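Local coordinates for protein fanconi-associated nuclease 1 homolog (Pseudomonas aeruginosa, PDB 5Y7Q) that is a bacterial homologue of Fanconi-associated nuclease 1, a multidomain protein of the FAN1 family with a VRR-NUC domain, bound to DNA in this model, at residues A[202-207]-A[241-246]; A[56-61]-A[231-236]; A[45-50]-A[206-211]. One frame throughout, in Å; residues are numbered along the deposited sequence.

Contact 1: A[202-207]-A[241-246]; sequences GNLWQD and AYLHLF. With nucleotides of chain D.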
loop_
_atom_site.group_PDB
_atom_site.type_symbol
_atom_site.label_atom_id
_atom_site.label_comp_id
_atom_site.label_asym_id
_atom_site.label_seq_id
_atom_site.Cartn_x
_atom_site.Cartn_y
_atom_site.Cartn_z
ATOM N N GLY A 202 -13.281 5.009 2.680
ATOM C CA GLY A 202 -13.247 3.671 2.114
ATOM C C GLY A 202 -12.073 2.807 2.538
ATOM O O GLY A 202 -11.864 1.754 1.936
ATOM N N ASN A 203 -11.337 3.186 3.585
ATOM C CA ASN A 203 -10.147 2.478 4.056
ATOM C C ASN A 203 -9.680 3.148 5.347
ATOM O O ASN A 203 -10.047 4.291 5.634
ATOM C CB ASN A 203 -9.018 2.506 3.014
ATOM C CG ASN A 203 -8.512 3.926 2.738
ATOM O OD1 ASN A 203 -7.695 4.469 3.476
ATOM N ND2 ASN A 203 -9.026 4.537 1.694
ATOM N N LEU A 204 -8.841 2.442 6.105
ATOM C CA LEU A 204 -8.303 2.998 7.341
ATOM C C LEU A 204 -6.896 3.592 7.236
ATOM O O LEU A 204 -6.409 4.140 8.232
ATOM C CB LEU A 204 -8.336 1.938 8.433
ATOM C CG LEU A 204 -9.756 1.906 9.020
ATOM C CD1 LEU A 204 -9.974 0.709 9.893
ATOM C CD2 LEU A 204 -10.040 3.217 9.780
ATOM N N TRP A 205 -6.224 3.540 6.077
ATOM C CA TRP A 205 -4.854 4.058 6.076
ATOM C C TRP A 205 -4.770 5.582 5.941
ATOM O O TRP A 205 -3.756 6.166 6.334
ATOM C CB TRP A 205 -4.004 3.371 4.994
ATOM C CG TRP A 205 -4.559 3.366 3.617
ATOM C CD1 TRP A 205 -5.391 2.427 3.062
ATOM C CD2 TRP A 205 -4.300 4.321 2.594
ATOM N NE1 TRP A 205 -5.680 2.754 1.757
ATOM C CE2 TRP A 205 -5.023 3.915 1.444
ATOM C CE3 TRP A 205 -3.529 5.485 2.533
ATOM C CZ2 TRP A 205 -4.997 4.637 0.251
ATOM C CZ3 TRP A 205 -3.498 6.195 1.342
ATOM C CH2 TRP A 205 -4.235 5.771 0.219
ATOM N N GLN A 206 -5.804 6.246 5.440
ATOM C CA GLN A 206 -5.766 7.691 5.234
ATOM C C GLN A 206 -6.200 8.433 6.499
ATOM O O GLN A 206 -7.179 8.059 7.150
ATOM C CB GLN A 206 -6.664 8.085 4.050
ATOM C CG GLN A 206 -6.405 7.280 2.737
ATOM C CD GLN A 206 -6.991 7.935 1.477
ATOM O OE1 GLN A 206 -7.918 7.408 0.845
ATOM N NE2 GLN A 206 -6.426 9.071 1.096
ATOM N N ASP A 207 -5.457 9.487 6.843
ATOM C CA ASP A 207 -5.687 10.282 8.041
ATOM C C ASP A 207 -6.575 11.472 7.718
ATOM O O ASP A 207 -6.900 11.743 6.555
ATOM C CB ASP A 207 -4.371 10.798 8.623
ATOM C CG ASP A 207 -3.589 9.725 9.361
ATOM O OD1 ASP A 207 -3.978 8.535 9.297
ATOM O OD2 ASP A 207 -2.570 10.071 10.004
ATOM N N ALA A 241 -17.553 -5.710 8.399
ATOM C CA ALA A 241 -16.625 -6.759 8.003
ATOM C C ALA A 241 -15.224 -6.210 7.818
ATOM O O ALA A 241 -14.255 -6.826 8.269
ATOM C CB ALA A 241 -17.106 -7.449 6.729
ATOM N N TYR A 242 -15.090 -5.071 7.127
ATOM C CA TYR A 242 -13.772 -4.445 6.974
ATOM C C TYR A 242 -13.126 -4.252 8.336
ATOM O O TYR A 242 -11.935 -4.546 8.523
ATOM C CB TYR A 242 -13.906 -3.097 6.244
ATOM C CG TYR A 242 -12.651 -2.523 5.620
ATOM C CD1 TYR A 242 -11.608 -2.061 6.397
ATOM C CD2 TYR A 242 -12.528 -2.417 4.238
ATOM C CE1 TYR A 242 -10.451 -1.536 5.823
ATOM C CE2 TYR A 242 -11.376 -1.893 3.649
ATOM C CZ TYR A 242 -10.338 -1.448 4.449
ATOM O OH TYR A 242 -9.185 -0.914 3.882
ATOM N N LEU A 243 -13.923 -3.799 9.320
ATOM C CA LEU A 243 -13.388 -3.622 10.662
ATOM C C LEU A 243 -12.964 -4.948 11.262
ATOM O O LEU A 243 -11.957 -5.019 11.981
ATOM C CB LEU A 243 -14.408 -2.932 11.551
ATOM C CG LEU A 243 -14.522 -1.453 11.208
ATOM C CD1 LEU A 243 -15.678 -0.837 11.945
ATOM C CD2 LEU A 243 -13.210 -0.738 11.514
ATOM N N HIS A 244 -13.698 -6.019 10.969
ATOM C CA HIS A 244 -13.304 -7.293 11.554
ATOM C C HIS A 244 -12.001 -7.807 10.952
ATOM O O HIS A 244 -11.116 -8.274 11.675
ATOM C CB HIS A 244 -14.394 -8.331 11.401
ATOM C CG HIS A 244 -14.060 -9.600 12.108
ATOM N ND1 HIS A 244 -14.086 -10.831 11.487
ATOM C CD2 HIS A 244 -13.626 -9.819 13.372
ATOM C CE1 HIS A 244 -13.716 -11.759 12.350
ATOM N NE2 HIS A 244 -13.426 -11.172 13.498
ATOM N N LEU A 245 -11.866 -7.755 9.632
ATOM C CA LEU A 245 -10.613 -8.189 9.041
ATOM C C LEU A 245 -9.479 -7.347 9.570
ATOM O O LEU A 245 -8.482 -7.882 10.064
ATOM C CB LEU A 245 -10.678 -8.126 7.519
ATOM C CG LEU A 245 -11.819 -8.949 6.917
ATOM C CD1 LEU A 245 -11.851 -8.800 5.409
ATOM C CD2 LEU A 245 -11.670 -10.401 7.323
ATOM N N PHE A 246 -9.645 -6.020 9.545
ATOM C CA PHE A 246 -8.601 -5.122 10.044
ATOM C C PHE A 246 -8.168 -5.523 11.442
ATOM O O PHE A 246 -6.968 -5.667 11.719
ATOM C CB PHE A 246 -9.104 -3.685 10.018
ATOM C CG PHE A 246 -8.070 -2.662 10.403
ATOM C CD1 PHE A 246 -7.861 -2.325 11.734
ATOM C CD2 PHE A 246 -7.341 -1.996 9.433
ATOM C CE1 PHE A 246 -6.921 -1.372 12.085
ATOM C CE2 PHE A 246 -6.396 -1.035 9.792
ATOM C CZ PHE A 246 -6.192 -0.727 11.111
ATOM P P DC D 11 3.996 0.255 3.263
ATOM O OP1 DC D 11 5.415 -0.159 3.065
ATOM O OP2 DC D 11 2.916 -0.312 2.408
ATOM O "O5'" DC D 11 3.878 1.868 3.253
ATOM C "C5'" DC D 11 2.954 2.560 4.145
ATOM C "C4'" DC D 11 2.553 3.926 3.572
ATOM O "O4'" DC D 11 1.800 3.738 2.336
ATOM C "C3'" DC D 11 1.632 4.782 4.453
ATOM O "O3'" DC D 11 1.774 6.173 4.087
ATOM C "C2'" DC D 11 0.273 4.271 4.013
ATOM C "C1'" DC D 11 0.510 4.280 2.513
ATOM N N1 DC D 11 -0.449 3.487 1.726
ATOM C C2 DC D 11 -0.496 3.680 0.348
ATOM O O2 DC D 11 0.285 4.502 -0.163
ATOM N N3 DC D 11 -1.389 2.962 -0.389
ATOM C C4 DC D 11 -2.200 2.084 0.212
ATOM N N4 DC D 11 -3.060 1.402 -0.550
ATOM C C5 DC D 11 -2.159 1.869 1.625
ATOM C C6 DC D 11 -1.279 2.590 2.338
HETATM O O HOH W 1 -7.181 0.171 5.158
#
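Leu204 sets its CD1 methyl over the centre of one face of the Phe246 ring, a CH-pi contact 3.8 Å from CD1 to the ring centroid and 11° off the normal. Leu204 CB also meets Phe246 CE2 at 3.8 Å. The Tyr242 ring, one helical turn earlier, is approached obliquely by Asn203 CA, while a water lies in plane at its edge. The Trp205 ring carries Asn203 OD1 and Gln206 CG toward the rim of one face; on the opposite face lies DC11 of chain D, with its C5 3.4 Å from Trp205 CD2. Leu243 lies roughly perpendicular to Leu204, their CD2 and CD1 methyls touching.

The water joins loop to helix: it accepts from Leu204 N at 3.0 Å and pairs with Tyr242 OH at 2.6 Å. Asn203 CG sits between its backbone N and carbonyl carbon (chi1 64°), turning the amide onward to Gln206. There OD1 accepts from Gln206 N, an Asx motif, and ND2 gives a straight bond (172°) to an in-plane lone pair of Gln206 OE1. The loop thus leans on helix 236-253 through carbon and one water, and is braced internally by Asn203, consistent with helping to keep the Trp205 ring in place against the DC11 base.

Contact 2: A[56-61]-A[231-236]; sequences ERYADL and RGFRLR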
loop_
_atom_site.group_PDB
_atom_site.type_symbol
_atom_site.label_atom_id
_atom_site.label_comp_id
_atom_site.label_asym_id
_atom_site.label_seq_id
_atom_site.Cartn_x
_atom_site.Cartn_y
_atom_site.Cartn_z
ATOM N N GLU A 56 -25.077 13.179 5.137
ATOM C CA GLU A 56 -25.874 13.148 3.912
ATOM C C GLU A 56 -25.687 11.848 3.129
ATOM O O GLU A 56 -26.670 11.288 2.622
ATOM C CB GLU A 56 -25.563 14.368 3.034
ATOM C CG GLU A 56 -24.095 14.546 2.676
ATOM C CD GLU A 56 -23.830 15.781 1.823
ATOM O OE1 GLU A 56 -24.779 16.584 1.637
ATOM O OE2 GLU A 56 -22.675 15.940 1.344
ATOM N N ARG A 57 -24.443 11.360 2.994
ATOM C CA ARG A 57 -24.211 10.212 2.113
ATOM C C ARG A 57 -24.493 8.878 2.789
ATOM O O ARG A 57 -24.829 7.900 2.105
ATOM C CB ARG A 57 -22.777 10.196 1.581
ATOM C CG ARG A 57 -22.212 11.536 1.206
ATOM C CD ARG A 57 -23.002 12.163 0.101
ATOM N NE ARG A 57 -22.381 11.935 -1.195
ATOM C CZ ARG A 57 -21.346 12.630 -1.642
ATOM N NH1 ARG A 57 -20.836 13.585 -0.870
ATOM N NH2 ARG A 57 -20.843 12.370 -2.851
ATOM N N TYR A 58 -24.252 8.787 4.098
ATOM C CA TYR A 58 -24.440 7.553 4.846
ATOM C C TYR A 58 -25.714 7.519 5.685
ATOM O O TYR A 58 -25.888 6.576 6.460
ATOM C CB TYR A 58 -23.213 7.276 5.699
ATOM C CG TYR A 58 -22.059 6.813 4.841
ATOM C CD1 TYR A 58 -21.155 7.726 4.317
ATOM C CD2 TYR A 58 -21.893 5.470 4.519
ATOM C CE1 TYR A 58 -20.109 7.320 3.517
ATOM C CE2 TYR A 58 -20.840 5.055 3.722
ATOM C CZ TYR A 58 -19.953 5.989 3.227
ATOM O OH TYR A 58 -18.900 5.602 2.429
ATOM N N ALA A 59 -26.602 8.513 5.553
ATOM C CA ALA A 59 -27.709 8.659 6.499
ATOM C C ALA A 59 -28.425 7.347 6.770
ATOM O O ALA A 59 -28.906 7.120 7.885
ATOM C CB ALA A 59 -28.727 9.677 5.984
ATOM N N ASP A 60 -28.492 6.470 5.770
ATOM C CA ASP A 60 -29.202 5.206 5.896
ATOM C C ASP A 60 -28.382 4.125 6.590
ATOM O O ASP A 60 -28.947 3.113 7.020
ATOM C CB ASP A 60 -29.621 4.727 4.505
ATOM C CG ASP A 60 -28.666 5.196 3.419
ATOM O OD1 ASP A 60 -28.155 6.337 3.508
ATOM O OD2 ASP A 60 -28.418 4.418 2.475
ATOM N N LEU A 61 -27.075 4.305 6.695
ATOM C CA LEU A 61 -26.184 3.299 7.245
ATOM C C LEU A 61 -25.880 3.491 8.730
ATOM O O LEU A 61 -25.271 2.608 9.343
ATOM C CB LEU A 61 -24.880 3.308 6.436
ATOM C CG LEU A 61 -23.970 2.095 6.414
ATOM C CD1 LEU A 61 -23.590 1.827 4.983
ATOM C CD2 LEU A 61 -22.730 2.374 7.249
ATOM N N ARG A 231 -20.670 6.524 -2.582
ATOM C CA ARG A 231 -19.995 6.277 -1.308
ATOM C C ARG A 231 -19.286 4.926 -1.320
ATOM O O ARG A 231 -19.639 4.006 -2.072
ATOM C CB ARG A 231 -20.964 6.346 -0.116
ATOM C CG ARG A 231 -22.415 6.086 -0.463
ATOM C CD ARG A 231 -22.946 4.855 0.216
ATOM N NE ARG A 231 -24.214 5.111 0.896
ATOM C CZ ARG A 231 -25.078 4.171 1.262
ATOM N NH1 ARG A 231 -24.828 2.899 1.003
ATOM N NH2 ARG A 231 -26.197 4.512 1.883
ATOM N N GLY A 232 -18.301 4.819 -0.432
ATOM C CA GLY A 232 -17.523 3.616 -0.264
ATOM C C GLY A 232 -18.336 2.381 0.044
ATOM O O GLY A 232 -18.266 1.388 -0.684
ATOM N N PHE A 233 -19.133 2.417 1.101
ATOM C CA PHE A 233 -19.834 1.227 1.557
ATOM C C PHE A 233 -21.313 1.299 1.241
ATOM O O PHE A 233 -21.921 2.365 1.326
ATOM C CB PHE A 233 -19.627 1.030 3.048
ATOM C CG PHE A 233 -18.236 0.659 3.376
ATOM C CD1 PHE A 233 -17.844 -0.663 3.353
ATOM C CD2 PHE A 233 -17.302 1.632 3.637
ATOM C CE1 PHE A 233 -16.570 -1.016 3.634
ATOM C CE2 PHE A 233 -15.995 1.288 3.913
ATOM C CZ PHE A 233 -15.630 -0.039 3.915
ATOM N N ARG A 234 -21.882 0.153 0.884
ATOM C CA ARG A 234 -23.325 0.068 0.645
ATOM C C ARG A 234 -24.025 -0.427 1.907
ATOM O O ARG A 234 -24.805 0.310 2.511
ATOM C CB ARG A 234 -23.622 -0.814 -0.568
ATOM C CG ARG A 234 -23.267 -0.166 -1.904
ATOM C CD ARG A 234 -23.834 -0.970 -3.067
ATOM N NE ARG A 234 -24.011 -2.382 -2.718
ATOM C CZ ARG A 234 -25.192 -2.986 -2.584
ATOM N NH1 ARG A 234 -26.322 -2.308 -2.786
ATOM N NH2 ARG A 234 -25.241 -4.272 -2.254
ATOM N N LEU A 235 -23.765 -1.671 2.311
ATOM C CA LEU A 235 -24.357 -2.209 3.533
ATOM C C LEU A 235 -23.572 -1.778 4.768
ATOM O O LEU A 235 -22.369 -1.525 4.711
ATOM C CB LEU A 235 -24.411 -3.735 3.502
ATOM C CG LEU A 235 -25.239 -4.442 2.432
ATOM C CD1 LEU A 235 -24.352 -4.884 1.277
ATOM C CD2 LEU A 235 -25.957 -5.637 3.042
ATOM N N ARG A 236 -24.265 -1.723 5.905
ATOM C CA ARG A 236 -23.557 -1.564 7.166
ATOM C C ARG A 236 -22.644 -2.753 7.431
ATOM O O ARG A 236 -21.492 -2.581 7.850
ATOM C CB ARG A 236 -24.544 -1.392 8.313
ATOM C CG ARG A 236 -23.859 -1.407 9.652
ATOM C CD ARG A 236 -24.828 -1.243 10.789
ATOM N NE ARG A 236 -24.109 -0.862 11.997
ATOM C CZ ARG A 236 -23.770 0.388 12.298
ATOM N NH1 ARG A 236 -23.107 0.641 13.417
ATOM N NH2 ARG A 236 -24.093 1.389 11.485
#
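Arg231 passes obliquely over the end of Tyr58 where 231-236 meets the end of helix 42-57, its CB 3.4 Å from Tyr58 OH; ring and guanidinium are nearly parallel in orientation (planes 8° apart) without being stacked. The Arg231 chain, bent at chi2 and chi3, carries NE to Arg57 O at 3.1 Å; the bond is fairly straight (163°), and the acceptor lies near the guanidinium plane. NH1 turns back to its own segment, toward Phe233 O and Arg234 O, so one guanidinium links the helix end to the loop 231-235, the bonds on the loop side being weak. NH2 faces the Asp60 carboxylate in a salt bridge whose exact geometry is doubtful. Tyr58 OH accepts a long, weak bond from Phe233 N at 3.5 Å.

Arg236, extended from CG to NE, brings NH2 to Leu61 O at 2.7 Å in a bent, weak bond; its stronger partner is Glu66, in a salt bridge to the same nitrogen.

Van der Waals packing centres on Leu61. Its CG, anti to the backbone N (chi1 -158°), packs against Arg236 CA, while CD1 reaches the carbonyls of 233-235 and lies over one face of the Arg231 guanidinium, 4.3 Å from NH1. Loose apolar touches on Phe233 CB come from Tyr58 CE2 and Leu61 CD1.

In the fold, Met199 of helix 190-201 touches both Tyr58 and Leu61. Val239 of helix 236-253 packs on Leu61 and Phe233, so the residues just after helix 42-57 pack on these two helices and on the loop leading into the second.

Contact 3: A[45-50]-A[206-211]; sequences HNFRAV and QDWSEF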
loop_
_atom_site.group_PDB
_atom_site.type_symbol
_atom_site.label_atom_id
_atom_site.label_comp_id
_atom_site.label_asym_id
_atom_site.label_seq_id
_atom_site.Cartn_x
_atom_site.Cartn_y
_atom_site.Cartn_z
ATOM N N HIS A 45 -12.860 22.697 11.523
ATOM C CA HIS A 45 -13.622 22.894 10.285
ATOM C C HIS A 45 -13.625 21.638 9.412
ATOM O O HIS A 45 -14.680 21.209 8.915
ATOM C CB HIS A 45 -13.047 24.062 9.488
ATOM C CG HIS A 45 -13.162 25.387 10.164
ATOM N ND1 HIS A 45 -14.028 25.620 11.210
ATOM C CD2 HIS A 45 -12.531 26.563 9.929
ATOM C CE1 HIS A 45 -13.921 26.879 11.597
ATOM N NE2 HIS A 45 -13.019 27.473 10.836
ATOM N N ASN A 46 -12.448 21.037 9.203
ATOM C CA ASN A 46 -12.409 19.825 8.391
ATOM C C ASN A 46 -13.236 18.711 9.035
ATOM O O ASN A 46 -13.986 17.997 8.349
ATOM C CB ASN A 46 -10.955 19.374 8.159
ATOM C CG ASN A 46 -10.092 20.445 7.465
ATOM O OD1 ASN A 46 -10.612 21.359 6.812
ATOM N ND2 ASN A 46 -8.764 20.324 7.611
ATOM N N PHE A 47 -13.137 18.567 10.356
ATOM C CA PHE A 47 -13.865 17.503 11.045
ATOM C C PHE A 47 -15.383 17.674 10.926
ATOM O O PHE A 47 -16.107 16.697 10.666
ATOM C CB PHE A 47 -13.440 17.472 12.511
ATOM C CG PHE A 47 -13.877 16.243 13.238
ATOM C CD1 PHE A 47 -13.067 15.125 13.280
ATOM C CD2 PHE A 47 -15.094 16.197 13.871
ATOM C CE1 PHE A 47 -13.471 13.987 13.946
ATOM C CE2 PHE A 47 -15.490 15.064 14.537
ATOM C CZ PHE A 47 -14.678 13.958 14.574
ATOM N N ARG A 48 -15.889 18.900 11.139
ATOM C CA ARG A 48 -17.302 19.187 10.880
ATOM C C ARG A 48 -17.681 18.851 9.433
ATOM O O ARG A 48 -18.760 18.289 9.176
ATOM C CB ARG A 48 -17.625 20.657 11.201
ATOM C CG ARG A 48 -17.108 21.157 12.550
ATOM C CD ARG A 48 -17.996 22.174 13.193
ATOM N NE ARG A 48 -17.566 23.565 13.021
ATOM C CZ ARG A 48 -17.255 24.387 14.028
ATOM N NH1 ARG A 48 -17.299 23.944 15.273
ATOM N NH2 ARG A 48 -16.895 25.648 13.798
ATOM N N ALA A 49 -16.796 19.167 8.472
ATOM C CA ALA A 49 -17.065 18.808 7.078
ATOM C C ALA A 49 -17.283 17.308 6.912
ATOM O O ALA A 49 -18.210 16.884 6.202
ATOM C CB ALA A 49 -15.924 19.274 6.171
ATOM N N VAL A 50 -16.444 16.489 7.561
ATOM C CA VAL A 50 -16.606 15.035 7.449
ATOM C C VAL A 50 -17.902 14.567 8.105
ATOM O O VAL A 50 -18.592 13.685 7.570
ATOM C CB VAL A 50 -15.397 14.292 8.040
ATOM C CG1 VAL A 50 -15.848 12.964 8.668
ATOM C CG2 VAL A 50 -14.377 14.024 6.954
ATOM N N GLN A 206 -5.804 6.246 5.440
ATOM C CA GLN A 206 -5.766 7.691 5.234
ATOM C C GLN A 206 -6.200 8.433 6.499
ATOM O O GLN A 206 -7.179 8.059 7.150
ATOM C CB GLN A 206 -6.664 8.085 4.050
ATOM C CG GLN A 206 -6.405 7.280 2.737
ATOM C CD GLN A 206 -6.991 7.935 1.477
ATOM O OE1 GLN A 206 -7.918 7.408 0.845
ATOM N NE2 GLN A 206 -6.426 9.071 1.096
ATOM N N ASP A 207 -5.457 9.487 6.843
ATOM C CA ASP A 207 -5.687 10.282 8.041
ATOM C C ASP A 207 -6.575 11.472 7.718
ATOM O O ASP A 207 -6.900 11.743 6.555
ATOM C CB ASP A 207 -4.371 10.798 8.623
ATOM C CG ASP A 207 -3.589 9.725 9.361
ATOM O OD1 ASP A 207 -3.978 8.535 9.297
ATOM O OD2 ASP A 207 -2.570 10.071 10.004
ATOM N N TRP A 208 -6.927 12.232 8.765
ATOM C CA TRP A 208 -7.592 13.510 8.563
ATOM C C TRP A 208 -6.634 14.572 8.033
ATOM O O TRP A 208 -7.088 15.563 7.451
ATOM C CB TRP A 208 -8.236 13.997 9.859
ATOM C CG TRP A 208 -8.872 12.933 10.707
ATOM C CD1 TRP A 208 -8.268 12.199 11.696
ATOM C CD2 TRP A 208 -10.236 12.501 10.669
ATOM N NE1 TRP A 208 -9.175 11.328 12.264
ATOM C CE2 TRP A 208 -10.386 11.495 11.649
ATOM C CE3 TRP A 208 -11.337 12.844 9.881
ATOM C CZ2 TRP A 208 -11.591 10.843 11.864
ATOM C CZ3 TRP A 208 -12.529 12.197 10.094
ATOM C CH2 TRP A 208 -12.651 11.207 11.080
ATOM N N SER A 209 -5.320 14.393 8.206
ATOM C CA SER A 209 -4.373 15.371 7.675
ATOM C C SER A 209 -4.377 15.404 6.144
ATOM O O SER A 209 -3.852 16.359 5.552
ATOM C CB SER A 209 -2.972 15.093 8.229
ATOM O OG SER A 209 -2.800 13.718 8.518
ATOM N N GLU A 210 -5.007 14.417 5.503
ATOM C CA GLU A 210 -5.332 14.526 4.091
ATOM C C GLU A 210 -5.940 15.887 3.753
ATOM O O GLU A 210 -5.628 16.474 2.709
ATOM C CB GLU A 210 -6.288 13.404 3.716
ATOM C CG GLU A 210 -6.022 12.797 2.371
ATOM C CD GLU A 210 -4.870 11.792 2.356
ATOM O OE1 GLU A 210 -4.425 11.443 1.245
ATOM O OE2 GLU A 210 -4.428 11.331 3.433
ATOM N N PHE A 211 -6.792 16.420 4.635
ATOM C CA PHE A 211 -7.416 17.715 4.358
ATOM C C PHE A 211 -6.407 18.851 4.382
ATOM O O PHE A 211 -6.464 19.757 3.540
ATOM C CB PHE A 211 -8.528 17.988 5.358
ATOM C CG PHE A 211 -9.780 17.234 5.061
ATOM C CD1 PHE A 211 -10.793 17.821 4.316
ATOM C CD2 PHE A 211 -9.933 15.924 5.498
ATOM C CE1 PHE A 211 -11.934 17.125 4.016
ATOM C CE2 PHE A 211 -11.077 15.224 5.205
ATOM C CZ PHE A 211 -12.086 15.827 4.455
#
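Trp208 and Phe211 both hold CG beside the backbone N and anti to the carbonyl carbon (chi1 -38° and -77°), which swings their rings toward Asn46, Phe47 and Val50. This is helix packing within the FAN1 fold: a face of helix 42-57, in the HTH domain, packs on the start of helix 209-215 and on Trp208 just before it. Asn46 and Val50 stand one helical turn apart and both meet Phe211, while Phe47 and Val50 share Trp208.

The indole is met on two sides. Phe47 CE1 sits above one face, offset toward the rim and 4.1 Å from Trp208 CH2; the two rings cross obliquely, with planes at 46°. Val50 comes in at the edge, near the indole plane, its CG1 3.7 Å from Trp208 CZ3. The other valine methyl, CG2, touches Phe211 CZ at 3.8 Å, so Val50 wedges between the two aromatic side chains.

Phe211 makes an edge-to-face pair with Phe435, and Phe47 packs on Phe73. Val88 and Met89 of helix 78-89 add to the surroundings of Trp208, making this a buried, largely apolar joint about 5 Å, between nearest atoms, from the bound nucleic acid. Beside Val50, the Asn46 and Phe211 side chains run antiparallel past one another, amide and ring planes modestly inclined, with Asn46 ND2 lying 3.3 Å from Phe211 CB.

How the contacts relate
Helix 42-57 supplies the first side of two contacts: 45-50 begins contact 3, and 56-61, around the helix end, begins contact 2. The chain then runs through the HTH and SAP regions before helix 190-201 leads into 202-207, which opens contact 1. Residues 206-211 close contact 3 and share Gln206 and Asp207 with contact 1. Next, 231-236 closes contact 2, and 241-246 closes contact 1 on helix 236-253. Contact 2 therefore crosses both others. Contacts 1 and 2 also touch directly, Tyr242 CD2 lying 3.9 Å from Phe233 CZ. Together they tie the HTH region's first helix to the helices and loops of 190-253.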